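PDB 2HQB: transcriptional activator of comK gene, which probably activates transcription of comK and, like other BMP-family lipoproteins with a periplasmic-binding-protein fold, may bind a small ligand. Local coordinates for residues S124-G130 against E180-Y186; E27-I32 against D231-V235. All blocks are in the same frame, centred on the assembly; numbering follows the deposited sequence.

Overall arrangement
From the N terminus, strand 7-11 leads into helix 23-35, whose residues 27-32 form the first half of contact 2. Its partner, 231-235, arrives about 200 residues later on helix 230-240, so contact 2 closes a long loop and packs two helices beside the parallel sheet that includes strand 7-11. Contact 1 is nested inside that loop: 124-130 leads into strand 128-133, the chain passes through helix 139-150, strand 155-160 and helix 167-178, and then strand 184-186, at the end of segment 180-186, returns alongside, within the other, mixed sheet. The two contacts lie on opposite sides of the chain's centre, their own centres about 36 Å apart, and do not touch.

Contact 1: residues S124-G130 against E180-Y186; sequences SETHKVG and EQVDVFY
The carboxylate of Asp183 is the flat group that Ser124, Glu125 and Thr126 close around. Ser124 OG donates to the syn lone pair of Asp183 OD2, 2.5 Å away. OD1 takes two backbone N-H groups: Glu125 N comes in at 2.8 Å on the syn side, 17° out of the carboxylate plane, whereas Thr126 N, at 3.1 Å from OD1, stands well above that plane. The other flat group is the Phe185 ring, with Val182 CG1 over one face, offset toward the rim; Phe174 meets the ring edge-to-face. The same Val182 methyl lies 3.5 Å from Gly130 N. What turns the acid toward the 124-126 turn is its first torsion, which sets CG between its own N and carbonyl carbon (chi1 58°). Its backbone takes part too, Asp183 N donating to Lys128 O across 3.3 Å. With alanine in place of Asp183, the Ser124 hydroxyl and the N-H groups of Glu125 and Thr126 would probably lose the carboxylate that gathers them, and the turn would be freer to shift. Lys128 runs its extended chain past Gln181 O, and its NZ reaches Glu180 O at 3.0 Å from above the carbonyl plane. Beyond the turn the strands run parallel: Gly130 N donates to Val184 O (3.0 Å) and Gly130 O accepts from Tyr186 N (2.8 Å). Gln181, at positive phi, is the C-prime residue of the Schellman motif that ends the helix before strand 184-186. Strands 128-133 and 184-186 are thus neighbours in the parallel part of a sheet with intervening helices, the alpha/beta domain architecture of periplasmic binding proteins.

Contact 2: residues E27-I32 against D231-V235; sequences EGLLNI and DDLYV
This is a close helix-helix contact between helices 23-35 and 230-240, beside the parallel sheet that includes strand 7-11; Gly28 meets Asp231 and Tyr234 there. The segment axes approach to 7.8 Å with 41° between their directions, and Gly28, with no side chain, sits where the two backbones come together, its CA 3.7 Å from Asp231 CA. Further along, Val235 CG2 packs on Asn31 CB at 3.4 Å and also approaches Ile32 CG1. With CG1 beside its backbone N, anti to the carbonyl carbon (chi1 -89°), and the chain then extended, Ile32 carries CD1 to the edge of the Tyr234 ring, near its plane, and within 4.0 Å of Tyr234 CB. Both helices belong to an alpha/beta domain, in keeping with the periplasmic-binding-protein family: Leu29 and Ile32 rest on strands 7-11 and 39-43, while the Tyr234 ring meets Phe68 and Phe93. The side of the contact carrying Glu27, Asn31 and Asp231 is polar. Glu27 lays CG 3.8 Å from Asp231 CB, and its OE1 comes equally near Asp231 OD2, their carboxylate planes 37° apart. The closeness of these like charges is probably eased by Arg23, which forms a salt bridge with Glu27 OE2. Asn31 ND2 meets Asp231 through the aliphatic CB, at 3.6 Å.

Contact 1: residues S124-G130 against E180-Y186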
ATOM      1  N   SER A 124       9.299  11.365 -18.912  1.00 62.52           N
ATOM      2  CA  SER A 124       9.807  10.421 -19.878  1.00 63.03           C
ATOM      3  C   SER A 124      10.334  11.101 -21.108  1.00 66.18           C
ATOM      4  O   SER A 124       9.777  12.103 -21.583  1.00 67.89           O
ATOM      5  CB  SER A 124       8.727   9.419 -20.280  1.00 60.55           C
ATOM      6  OG  SER A 124       9.266   8.415 -21.127  1.00 54.43           O
ATOM      7  N   GLU A 125      11.430  10.555 -21.608  1.00 66.54           N
ATOM      8  CA  GLU A 125      12.034  11.062 -22.818  1.00 70.09           C
ATOM      9  C   GLU A 125      11.405  10.348 -24.010  1.00 70.35           C
ATOM     10  O   GLU A 125      10.984  10.987 -24.969  1.00 74.88           O
ATOM     11  CB  GLU A 125      13.529  10.816 -22.787  1.00 71.80           C
ATOM     12  CG  GLU A 125      14.299  11.878 -22.022  1.00 87.07           C
ATOM     13  CD  GLU A 125      14.387  13.190 -22.779  1.00 93.50           C
ATOM     14  OE1 GLU A 125      13.357  13.898 -22.880  1.00 89.92           O
ATOM     15  OE2 GLU A 125      15.492  13.502 -23.282  1.00 94.30           O
ATOM     16  N   THR A 126      11.315   9.023 -23.918  1.00 67.35           N
ATOM     17  CA  THR A 126      10.749   8.200 -24.975  1.00 66.12           C
ATOM     18  C   THR A 126       9.245   8.093 -24.951  1.00 67.86           C
ATOM     19  O   THR A 126       8.680   7.275 -25.670  1.00 67.56           O
ATOM     20  CB  THR A 126      11.234   6.756 -24.904  1.00 68.50           C
ATOM     21  OG1 THR A 126      12.627   6.734 -24.605  1.00 67.47           O
ATOM     22  CG2 THR A 126      10.989   6.046 -26.257  1.00 73.59           C
ATOM     23  N   HIS A 127       8.580   8.890 -24.131  1.00 71.32           N
ATOM     24  CA  HIS A 127       7.131   8.779 -24.058  1.00 73.40           C
ATOM     25  C   HIS A 127       6.708   7.311 -24.000  1.00 72.95           C
ATOM     26  O   HIS A 127       5.727   6.902 -24.626  1.00 69.63           O
ATOM     27  CB  HIS A 127       6.514   9.477 -25.256  1.00 75.14           C
ATOM     28  CG  HIS A 127       6.513  10.960 -25.115  1.00 76.24           C
ATOM     29  ND1 HIS A 127       7.588  11.647 -24.595  1.00 77.59           N
ATOM     30  CD2 HIS A 127       5.550  11.879 -25.352  1.00 70.65           C
ATOM     31  CE1 HIS A 127       7.285  12.929 -24.508  1.00 69.56           C
ATOM     32  NE2 HIS A 127       6.055  13.095 -24.959  1.00 74.32           N
ATOM     33  N   LYS A 128       7.487   6.534 -23.247  1.00 71.40           N
ATOM     34  CA  LYS A 128       7.258   5.110 -23.042  1.00 68.31           C
ATOM     35  C   LYS A 128       7.466   4.760 -21.564  1.00 69.84           C
ATOM     36  O   LYS A 128       8.608   4.638 -21.104  1.00 74.89           O
ATOM     37  CB  LYS A 128       8.216   4.285 -23.894  1.00 56.67           C
ATOM     38  CG  LYS A 128       7.860   4.264 -25.363  1.00 56.28           C
ATOM     39  CD  LYS A 128       8.763   3.261 -26.078  1.00 71.57           C
ATOM     40  CE  LYS A 128       8.367   3.034 -27.524  1.00 70.00           C
ATOM     41  NZ  LYS A 128       9.273   2.037 -28.149  1.00 79.07           N
ATOM     42  N   VAL A 129       6.366   4.596 -20.830  1.00 62.52           N
ATOM     43  CA  VAL A 129       6.424   4.265 -19.412  1.00 54.34           C
ATOM     44  C   VAL A 129       5.971   2.826 -19.223  1.00 57.70           C
ATOM     45  O   VAL A 129       5.249   2.280 -20.064  1.00 54.03           O
ATOM     46  CB  VAL A 129       5.490   5.134 -18.623  1.00 43.18           C
ATOM     47  CG1 VAL A 129       5.732   6.581 -18.957  1.00 44.43           C
ATOM     48  CG2 VAL A 129       4.059   4.737 -18.935  1.00 41.68           C
ATOM     49  N   GLY A 130       6.387   2.217 -18.111  1.00 57.68           N
ATOM     50  CA  GLY A 130       6.011   0.837 -17.854  1.00 52.23           C
ATOM     51  C   GLY A 130       5.734   0.437 -16.411  1.00 51.29           C
ATOM     52  O   GLY A 130       6.319   0.974 -15.453  1.00 48.04           O
ATOM     53  N   GLU A 180      12.880  -1.903 -25.132  1.00 69.25           N
ATOM     54  CA  GLU A 180      11.697  -1.412 -25.816  1.00 70.00           C
ATOM     55  C   GLU A 180      11.663   0.086 -25.604  1.00 71.49           C
ATOM     56  O   GLU A 180      10.638   0.748 -25.797  1.00 67.30           O
ATOM     57  CB  GLU A 180      10.443  -2.061 -25.237  1.00 76.01           C
ATOM     58  CG  GLU A 180       9.184  -1.788 -26.038  1.00 88.32           C
ATOM     59  CD  GLU A 180       8.661  -3.025 -26.768  1.00 95.55           C
ATOM     60  OE1 GLU A 180       7.612  -2.917 -27.457  1.00 95.51           O
ATOM     61  OE2 GLU A 180       9.300  -4.101 -26.650  1.00 92.24           O
ATOM     62  N   GLN A 181      12.821   0.597 -25.196  1.00 72.86           N
ATOM     63  CA  GLN A 181      13.041   2.013 -24.939  1.00 73.06           C
ATOM     64  C   GLN A 181      12.119   2.585 -23.874  1.00 69.86           C
ATOM     65  O   GLN A 181      11.636   3.699 -24.010  1.00 70.70           O
ATOM     66  CB  GLN A 181      12.907   2.826 -26.234  1.00 78.52           C
ATOM     67  CG  GLN A 181      13.626   2.222 -27.448  1.00 90.39           C
ATOM     68  CD  GLN A 181      15.139   2.065 -27.264  1.00103.83           C
ATOM     69  OE1 GLN A 181      15.607   1.295 -26.416  1.00 97.61           O
ATOM     70  NE2 GLN A 181      15.911   2.796 -28.073  1.00111.10           N
ATOM     71  N   VAL A 182      11.867   1.817 -22.817  1.00 67.86           N
ATOM     72  CA  VAL A 182      11.031   2.302 -21.724  1.00 65.83           C
ATOM     73  C   VAL A 182      12.039   2.939 -20.761  1.00 64.18           C
ATOM     74  O   VAL A 182      13.098   2.373 -20.486  1.00 68.60           O
ATOM     75  CB  VAL A 182      10.259   1.140 -21.022  1.00 67.79           C
ATOM     76  CG1 VAL A 182       9.153   1.699 -20.151  1.00 60.97           C
ATOM     77  CG2 VAL A 182       9.668   0.195 -22.048  1.00 68.35           C
ATOM     78  N   ASP A 183      11.717   4.110 -20.238  1.00 63.33           N
ATOM     79  CA  ASP A 183      12.657   4.796 -19.370  1.00 64.54           C
ATOM     80  C   ASP A 183      12.143   5.246 -17.992  1.00 61.77           C
ATOM     81  O   ASP A 183      12.878   5.854 -17.215  1.00 62.63           O
ATOM     82  CB  ASP A 183      13.233   5.991 -20.136  1.00 73.80           C
ATOM     83  CG  ASP A 183      12.155   6.956 -20.625  1.00 77.10           C
ATOM     84  OD1 ASP A 183      12.521   8.016 -21.190  1.00 79.35           O
ATOM     85  OD2 ASP A 183      10.947   6.657 -20.448  1.00 76.82           O
ATOM     86  N   VAL A 184      10.879   4.986 -17.700  1.00 56.70           N
ATOM     87  CA  VAL A 184      10.319   5.320 -16.399  1.00 51.74           C
ATOM     88  C   VAL A 184       9.555   4.070 -15.981  1.00 51.81           C
ATOM     89  O   VAL A 184       8.665   3.611 -16.709  1.00 53.13           O
ATOM     90  CB  VAL A 184       9.370   6.519 -16.479  1.00 50.24           C
ATOM     91  CG1 VAL A 184       8.924   6.930 -15.089  1.00 43.63           C
ATOM     92  CG2 VAL A 184      10.065   7.662 -17.174  1.00 42.14           C
ATOM     93  N   PHE A 185       9.920   3.513 -14.827  1.00 50.70           N
ATOM     94  CA  PHE A 185       9.279   2.299 -14.323  1.00 49.10           C
ATOM     95  C   PHE A 185       8.495   2.389 -12.981  1.00 50.21           C
ATOM     96  O   PHE A 185       8.818   3.160 -12.056  1.00 46.85           O
ATOM     97  CB  PHE A 185      10.315   1.187 -14.249  1.00 37.73           C
ATOM     98  CG  PHE A 185      11.006   0.911 -15.560  1.00 47.14           C
ATOM     99  CD1 PHE A 185      12.021   1.743 -16.023  1.00 50.60           C
ATOM    100  CD2 PHE A 185      10.691  -0.225 -16.302  1.00 53.96           C
ATOM    101  CE1 PHE A 185      12.724   1.443 -17.202  1.00 53.01           C
ATOM    102  CE2 PHE A 185      11.389  -0.537 -17.483  1.00 61.42           C
ATOM    103  CZ  PHE A 185      12.408   0.300 -17.929  1.00 55.07           C
ATOM    104  N   TYR A 186       7.424   1.604 -12.922  1.00 48.86           N
ATOM    105  CA  TYR A 186       6.556   1.524 -11.757  1.00 45.95           C
ATOM    106  C   TYR A 186       6.557   0.049 -11.373  1.00 44.39           C
ATOM    107  O   TYR A 186       5.712  -0.711 -11.847  1.00 45.47           O
ATOM    108  CB  TYR A 186       5.136   1.958 -12.133  1.00 32.06           C
ATOM    109  CG  TYR A 186       4.204   2.048 -10.953  1.00 37.47           C
ATOM    110  CD1 TYR A 186       4.665   2.478  -9.696  1.00 36.32           C
ATOM    111  CD2 TYR A 186       2.856   1.732 -11.077  1.00 39.17           C
ATOM    112  CE1 TYR A 186       3.789   2.593  -8.585  1.00 22.61           C
ATOM    113  CE2 TYR A 186       1.983   1.850  -9.968  1.00 41.61           C
ATOM    114  CZ  TYR A 186       2.468   2.283  -8.736  1.00 31.78           C
ATOM    115  OH  TYR A 186       1.608   2.436  -7.678  1.00 39.09           O
TER

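Contact 2: residues E27-I32 against D231-V235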
ATOM      1  N   GLU A  27       5.633  -0.918  12.687  1.00 36.80           N
ATOM      2  CA  GLU A  27       5.679   0.462  13.070  1.00 42.56           C
ATOM      3  C   GLU A  27       4.297   0.972  13.424  1.00 43.33           C
ATOM      4  O   GLU A  27       4.175   1.864  14.240  1.00 45.02           O
ATOM      5  CB  GLU A  27       6.333   1.325  11.991  1.00 38.82           C
ATOM      6  CG  GLU A  27       5.776   1.256  10.628  1.00 53.07           C
ATOM      7  CD  GLU A  27       6.814   1.694   9.597  1.00 59.84           C
ATOM      8  OE1 GLU A  27       6.411   2.317   8.572  1.00 54.22           O
ATOM      9  OE2 GLU A  27       8.025   1.398   9.816  1.00 53.02           O
ATOM     10  N   GLY A  28       3.263   0.377  12.832  1.00 48.89           N
ATOM     11  CA  GLY A  28       1.896   0.791  13.099  1.00 45.19           C
ATOM     12  C   GLY A  28       1.546   0.480  14.537  1.00 45.65           C
ATOM     13  O   GLY A  28       1.060   1.333  15.260  1.00 42.21           O
ATOM     14  N   LEU A  29       1.791  -0.756  14.953  1.00 47.08           N
ATOM     15  CA  LEU A  29       1.511  -1.145  16.324  1.00 46.82           C
ATOM     16  C   LEU A  29       2.367  -0.275  17.255  1.00 51.67           C
ATOM     17  O   LEU A  29       1.895   0.162  18.286  1.00 56.84           O
ATOM     18  CB  LEU A  29       1.822  -2.634  16.544  1.00 41.35           C
ATOM     19  CG  LEU A  29       1.292  -3.235  17.857  1.00 38.24           C
ATOM     20  CD1 LEU A  29      -0.221  -3.295  17.794  1.00 33.01           C
ATOM     21  CD2 LEU A  29       1.856  -4.621  18.107  1.00 35.66           C
ATOM     22  N   LEU A  30       3.622  -0.009  16.890  1.00 52.65           N
ATOM     23  CA  LEU A  30       4.482   0.820  17.717  1.00 45.08           C
ATOM     24  C   LEU A  30       3.919   2.218  17.926  1.00 46.82           C
ATOM     25  O   LEU A  30       4.032   2.755  19.016  1.00 56.50           O
ATOM     26  CB  LEU A  30       5.876   0.910  17.113  1.00 34.91           C
ATOM     27  CG  LEU A  30       6.679  -0.334  17.493  1.00 44.35           C
ATOM     28  CD1 LEU A  30       8.098  -0.336  16.888  1.00 38.40           C
ATOM     29  CD2 LEU A  30       6.766  -0.369  18.984  1.00 36.54           C
ATOM     30  N   ASN A  31       3.313   2.813  16.909  1.00 39.31           N
ATOM     31  CA  ASN A  31       2.770   4.153  17.059  1.00 45.25           C
ATOM     32  C   ASN A  31       1.449   4.107  17.818  1.00 52.91           C
ATOM     33  O   ASN A  31       1.083   5.064  18.500  1.00 56.68           O
ATOM     34  CB  ASN A  31       2.564   4.823  15.694  1.00 45.61           C
ATOM     35  CG  ASN A  31       3.851   4.939  14.906  1.00 57.25           C
ATOM     36  OD1 ASN A  31       4.912   5.196  15.479  1.00 51.82           O
ATOM     37  ND2 ASN A  31       3.767   4.763  13.583  1.00 69.39           N
ATOM     38  N   ILE A  32       0.725   2.998  17.685  1.00 52.48           N
ATOM     39  CA  ILE A  32      -0.530   2.826  18.401  1.00 48.10           C
ATOM     40  C   ILE A  32      -0.168   2.983  19.886  1.00 50.20           C
ATOM     41  O   ILE A  32      -0.699   3.856  20.554  1.00 55.90           O
ATOM     42  CB  ILE A  32      -1.162   1.415  18.105  1.00 44.60           C
ATOM     43  CG1 ILE A  32      -2.073   1.494  16.873  1.00 32.61           C
ATOM     44  CG2 ILE A  32      -1.902   0.894  19.317  1.00 43.40           C
ATOM     45  CD1 ILE A  32      -2.691   0.164  16.498  1.00 37.14           C
ATOM     46  N   ASP A 231       1.032   2.626   8.797  1.00 46.98           N
ATOM     47  CA  ASP A 231       1.274   2.969  10.193  1.00 50.10           C
ATOM     48  C   ASP A 231       0.217   3.956  10.644  1.00 52.28           C
ATOM     49  O   ASP A 231      -0.336   3.838  11.749  1.00 49.25           O
ATOM     50  CB  ASP A 231       2.693   3.526  10.393  1.00 57.04           C
ATOM     51  CG  ASP A 231       3.083   4.590   9.354  1.00 71.62           C
ATOM     52  OD1 ASP A 231       2.352   4.816   8.359  1.00 67.92           O
ATOM     53  OD2 ASP A 231       4.159   5.198   9.546  1.00 82.55           O
ATOM     54  N   ASP A 232      -0.080   4.910   9.769  1.00 51.21           N
ATOM     55  CA  ASP A 232      -1.102   5.903  10.056  1.00 54.77           C
ATOM     56  C   ASP A 232      -2.486   5.290  10.143  1.00 53.90           C
ATOM     57  O   ASP A 232      -3.245   5.568  11.067  1.00 56.80           O
ATOM     58  CB  ASP A 232      -1.101   6.966   8.988  1.00 53.51           C
ATOM     59  CG  ASP A 232       0.064   7.849   9.114  1.00 57.40           C
ATOM     60  OD1 ASP A 232       0.902   7.538   9.990  1.00 68.46           O
ATOM     61  OD2 ASP A 232       0.147   8.833   8.359  1.00 60.91           O
ATOM     62  N   LEU A 233      -2.824   4.469   9.171  1.00 50.61           N
ATOM     63  CA  LEU A 233      -4.115   3.843   9.221  1.00 54.27           C
ATOM     64  C   LEU A 233      -4.288   3.033  10.519  1.00 55.90           C
ATOM     65  O   LEU A 233      -5.376   3.030  11.103  1.00 56.80           O
ATOM     66  CB  LEU A 233      -4.306   2.934   8.012  1.00 56.64           C
ATOM     67  CG  LEU A 233      -5.778   2.593   7.875  1.00 57.75           C
ATOM     68  CD1 LEU A 233      -6.508   3.898   7.665  1.00 56.83           C
ATOM     69  CD2 LEU A 233      -6.017   1.636   6.722  1.00 58.54           C
ATOM     70  N   TYR A 234      -3.236   2.346  10.972  1.00 55.29           N
ATOM     71  CA  TYR A 234      -3.347   1.552  12.200  1.00 56.01           C
ATOM     72  C   TYR A 234      -3.717   2.442  13.351  1.00 57.66           C
ATOM     73  O   TYR A 234      -4.660   2.176  14.056  1.00 61.04           O
ATOM     74  CB  TYR A 234      -2.045   0.834  12.562  1.00 52.29           C
ATOM     75  CG  TYR A 234      -1.956  -0.573  12.035  1.00 54.51           C
ATOM     76  CD1 TYR A 234      -1.743  -0.813  10.687  1.00 58.94           C
ATOM     77  CD2 TYR A 234      -2.060  -1.667  12.885  1.00 43.34           C
ATOM     78  CE1 TYR A 234      -1.629  -2.098  10.199  1.00 47.37           C
ATOM     79  CE2 TYR A 234      -1.947  -2.957  12.399  1.00 36.73           C
ATOM     80  CZ  TYR A 234      -1.730  -3.161  11.050  1.00 43.09           C
ATOM     81  OH  TYR A 234      -1.621  -4.428  10.522  1.00 41.64           O
ATOM     82  N   VAL A 235      -2.943   3.495  13.548  1.00 60.79           N
ATOM     83  CA  VAL A 235      -3.204   4.431  14.615  1.00 56.94           C
ATOM     84  C   VAL A 235      -4.627   4.965  14.412  1.00 56.67           C
ATOM     85  O   VAL A 235      -5.457   4.860  15.300  1.00 59.65           O
ATOM     86  CB  VAL A 235      -2.127   5.553  14.595  1.00 54.33           C
ATOM     87  CG1 VAL A 235      -2.460   6.647  15.582  1.00 48.49           C
ATOM     88  CG2 VAL A 235      -0.764   4.937  14.935  1.00 46.27           C
TER